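Hypothetical Thioesterase Protein SP_1851 (Streptococcus pneumoniae serotype 4, PDB 4XY5) probably hydrolyses thioesters, perhaps of acyl-coenzyme A, as a hotdog-fold enzyme related to PaaI. Local coordinates at residues Ser74-Leu79 / Cys117-Thr122. The protein carries 1 engineered substitution. Residues are numbered along the deposited sequence; the frame is centred on the assembly and turned at random.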
ATOM      1  N   SER A  74      -2.274   0.027   6.167  1.00  9.68           N
ATOM      2  CA  SER A  74      -2.847  -1.138   5.525  1.00 10.87           C
ATOM      3  C   SER A  74      -2.944  -0.941   4.027  1.00  9.96           C
ATOM      4  O   SER A  74      -3.159   0.175   3.561  1.00  9.87           O
ATOM      5  CB  SER A  74      -4.232  -1.442   6.088  1.00 10.88           C
ATOM      6  OG  SER A  74      -4.739  -2.604   5.461  1.00 13.23           O
ATOM      7  N   SER A  75      -2.761  -2.026   3.287  1.00  9.16           N
ATOM      8  CA  SER A  75      -2.969  -2.009   1.837  1.00  9.98           C
ATOM      9  C   SER A  75      -3.968  -3.093   1.435  1.00 10.28           C
ATOM     10  O   SER A  75      -3.920  -4.200   1.950  1.00 13.97           O
ATOM     11  CB  SER A  75      -1.633  -2.188   1.119  1.00 13.91           C
ATOM     12  OG  SER A  75      -0.840  -1.045   1.365  1.00 18.49           O
ATOM     13  N   ILE A  76      -4.908  -2.776   0.547  1.00  9.65           N
ATOM     14  CA  ILE A  76      -5.908  -3.768   0.163  1.00  8.79           C
ATOM     15  C   ILE A  76      -6.069  -3.771  -1.349  1.00  9.65           C
ATOM     16  O   ILE A  76      -5.986  -2.720  -1.980  1.00  8.67           O
ATOM     17  CB  ILE A  76      -7.288  -3.494   0.853  1.00  7.81           C
ATOM     18  CG1 ILE A  76      -8.346  -4.506   0.400  1.00  8.15           C
ATOM     19  CG2 ILE A  76      -7.741  -2.062   0.571  1.00  9.07           C
ATOM     20  CD1 ILE A  76      -9.605  -4.522   1.331  1.00  7.95           C
ATOM     21  N   ASN A  77      -6.233  -4.967  -1.912  1.00 10.40           N
ATOM     22  CA  ASN A  77      -6.522  -5.160  -3.335  1.00  9.47           C
ATOM     23  C   ASN A  77      -7.891  -5.772  -3.497  1.00 10.64           C
ATOM     24  O   ASN A  77      -8.194  -6.784  -2.861  1.00 10.29           O
ATOM     25  CB  ASN A  77      -5.506  -6.089  -3.994  1.00 13.95           C
ATOM     26  CG  ASN A  77      -4.175  -5.426  -4.214  1.00 16.47           C
ATOM     27  OD1 ASN A  77      -3.339  -5.385  -3.317  1.00 20.87           O
ATOM     28  ND2 ASN A  77      -3.974  -4.892  -5.408  1.00 20.36           N
ATOM     29  N   TYR A  78      -8.702  -5.178  -4.363  1.00 11.65           N
ATOM     30  CA  TYR A  78     -10.036  -5.681  -4.636  1.00 10.58           C
ATOM     31  C   TYR A  78     -10.054  -6.486  -5.933  1.00 12.75           C
ATOM     32  O   TYR A  78      -9.663  -5.991  -6.992  1.00 14.00           O
ATOM     33  CB  TYR A  78     -11.021  -4.521  -4.692  1.00 13.49           C
ATOM     34  CG  TYR A  78     -11.083  -3.724  -3.401  1.00 12.33           C
ATOM     35  CD1 TYR A  78     -11.886  -4.136  -2.346  1.00 14.06           C
ATOM     36  CD2 TYR A  78     -10.329  -2.560  -3.237  1.00 11.71           C
ATOM     37  CE1 TYR A  78     -11.950  -3.412  -1.167  1.00 11.10           C
ATOM     38  CE2 TYR A  78     -10.393  -1.817  -2.046  1.00 12.66           C
ATOM     39  CZ  TYR A  78     -11.204  -2.253  -1.021  1.00 12.67           C
ATOM     40  OH  TYR A  78     -11.282  -1.521   0.166  1.00 11.31           O
ATOM     41  N   LEU A  79     -10.513  -7.731  -5.836  1.00 15.12           N
ATOM     42  CA  LEU A  79     -10.348  -8.703  -6.918  1.00 15.39           C
ATOM     43  C   LEU A  79     -11.646  -9.035  -7.640  1.00 18.62           C
ATOM     44  O   LEU A  79     -11.679  -9.215  -8.859  1.00 19.25           O
ATOM     45  CB  LEU A  79      -9.748  -9.994  -6.360  1.00 13.89           C
ATOM     46  CG  LEU A  79      -8.474  -9.787  -5.533  1.00 21.04           C
ATOM     47  CD1 LEU A  79      -7.898 -11.119  -5.137  1.00 23.16           C
ATOM     48  CD2 LEU A  79      -7.477  -8.992  -6.329  1.00 17.02           C
ATOM     49  N   CYS A 117     -11.139 -10.190  -2.003  1.00 12.77           N
ATOM     50  CA  CYS A 117     -10.130  -9.152  -1.776  1.00 10.94           C
ATOM     51  C   CYS A 117      -9.030  -9.694  -0.863  1.00 13.72           C
ATOM     52  O   CYS A 117      -9.221 -10.715  -0.211  1.00 13.87           O
ATOM     53  CB  CYS A 117     -10.766  -7.886  -1.187  1.00 11.79           C
ATOM     54  SG  CYS A 117     -11.467  -8.104   0.473  1.00 13.15           S
ATOM     55  N   LYS A 118      -7.873  -9.027  -0.860  1.00 12.17           N
ATOM     56  CA  LYS A 118      -6.712  -9.439  -0.071  1.00 12.07           C
ATOM     57  C   LYS A 118      -6.109  -8.190   0.538  1.00 12.13           C
ATOM     58  O   LYS A 118      -5.992  -7.176  -0.137  1.00 13.55           O
ATOM     59  CB  LYS A 118      -5.660 -10.160  -0.935  1.00 17.14           C
ATOM     60  CG  LYS A 118      -6.212 -11.187  -1.905  1.00 25.30           C
ATOM     61  CD  LYS A 118      -6.883 -12.325  -1.177  1.00 28.69           C
ATOM     62  CE  LYS A 118      -7.795 -13.101  -2.104  1.00 28.01           C
ATOM     63  NZ  LYS A 118      -8.771 -13.919  -1.362  1.00 26.63           N
ATOM     64  N   ALA A 119      -5.728  -8.236   1.811  1.00 10.05           N
ATOM     65  CA  ALA A 119      -5.170  -7.041   2.432  1.00 11.27           C
ATOM     66  C   ALA A 119      -3.998  -7.404   3.312  1.00 12.69           C
ATOM     67  O   ALA A 119      -3.895  -8.534   3.762  1.00 13.48           O
ATOM     68  CB  ALA A 119      -6.235  -6.310   3.245  1.00  9.75           C
ATOM     69  N   THR A 120      -3.108  -6.445   3.543  1.00  9.89           N
ATOM     70  CA  THR A 120      -1.992  -6.667   4.442  1.00 10.09           C
ATOM     71  C   THR A 120      -1.976  -5.530   5.436  1.00 12.60           C
ATOM     72  O   THR A 120      -2.057  -4.360   5.054  1.00 13.42           O
ATOM     73  CB  THR A 120      -0.656  -6.749   3.674  1.00 13.96           C
ATOM     74  OG1 THR A 120      -0.689  -7.901   2.827  1.00 14.15           O
ATOM     75  CG2 THR A 120       0.518  -6.867   4.628  1.00 14.02           C
ATOM     76  N   PHE A 121      -1.910  -5.886   6.714  1.00 10.70           N
ATOM     77  CA  PHE A 121      -1.930  -4.920   7.797  1.00  9.50           C
ATOM     78  C   PHE A 121      -0.618  -4.863   8.552  1.00 12.88           C
ATOM     79  O   PHE A 121      -0.090  -5.897   8.934  1.00 13.54           O
ATOM     80  CB  PHE A 121      -3.047  -5.276   8.774  1.00 11.27           C
ATOM     81  CG  PHE A 121      -4.399  -5.035   8.225  1.00 11.66           C
ATOM     82  CD1 PHE A 121      -5.078  -3.867   8.529  1.00 13.67           C
ATOM     83  CD2 PHE A 121      -4.996  -5.964   7.393  1.00 14.66           C
ATOM     84  CE1 PHE A 121      -6.343  -3.636   8.015  1.00 10.94           C
ATOM     85  CE2 PHE A 121      -6.258  -5.727   6.882  1.00 11.85           C
ATOM     86  CZ  PHE A 121      -6.913  -4.565   7.190  1.00 10.47           C
ATOM     87  N   THR A 122      -0.111  -3.648   8.758  1.00 13.59           N
ATOM     88  CA  THR A 122       1.064  -3.422   9.579  1.00 12.06           C
ATOM     89  C   THR A 122       0.601  -2.877  10.913  1.00 16.21           C
ATOM     90  O   THR A 122       0.182  -1.725  11.011  1.00 14.68           O
ATOM     91  CB  THR A 122       2.053  -2.441   8.914  1.00 15.33           C
ATOM     92  OG1 THR A 122       2.434  -2.966   7.640  1.00 15.72           O
ATOM     93  CG2 THR A 122       3.296  -2.286   9.765  1.00 21.82           C
TER
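S74 faces F121 across a non-hydrogen-bonded antiparallel pair. S74 CB lies 3.5 Å from F121 CD1, already against the ring. One atom further, S74 OG sits over a face of that ring, offset toward the rim and 3.2 Å from F121 CE1. The torsion puts it there: OG points opposite the backbone N (chi1 -179°), which turns the hydroxyl to the neighbouring strand. S74 OG donates to T120 O at 3.2 Å, coming from well above the carbonyl plane, while N of S75 reaches the same oxygen in the plane at 3.0 Å, so two donors grip one acceptor. Beyond it, N of N77 meets O of K118 at 2.8 Å in a nearly straight bond. I76 continues the S74 face: its CB packs on CB of A119 at 3.8 Å, and CD1 reaches SG of C117. At the strand end, L79 CD1 rests on the bent aliphatic chain of K118, whose NZ hydrogen-bonds to O of I108 on strand 101-109. Strand 115-127 lies between 101-109 and 68-78, F121 packs against the hotdog helix 47-64, and the outer edge of 68-78 pairs with a strand of the second subunit, carrying the sheet across the interface.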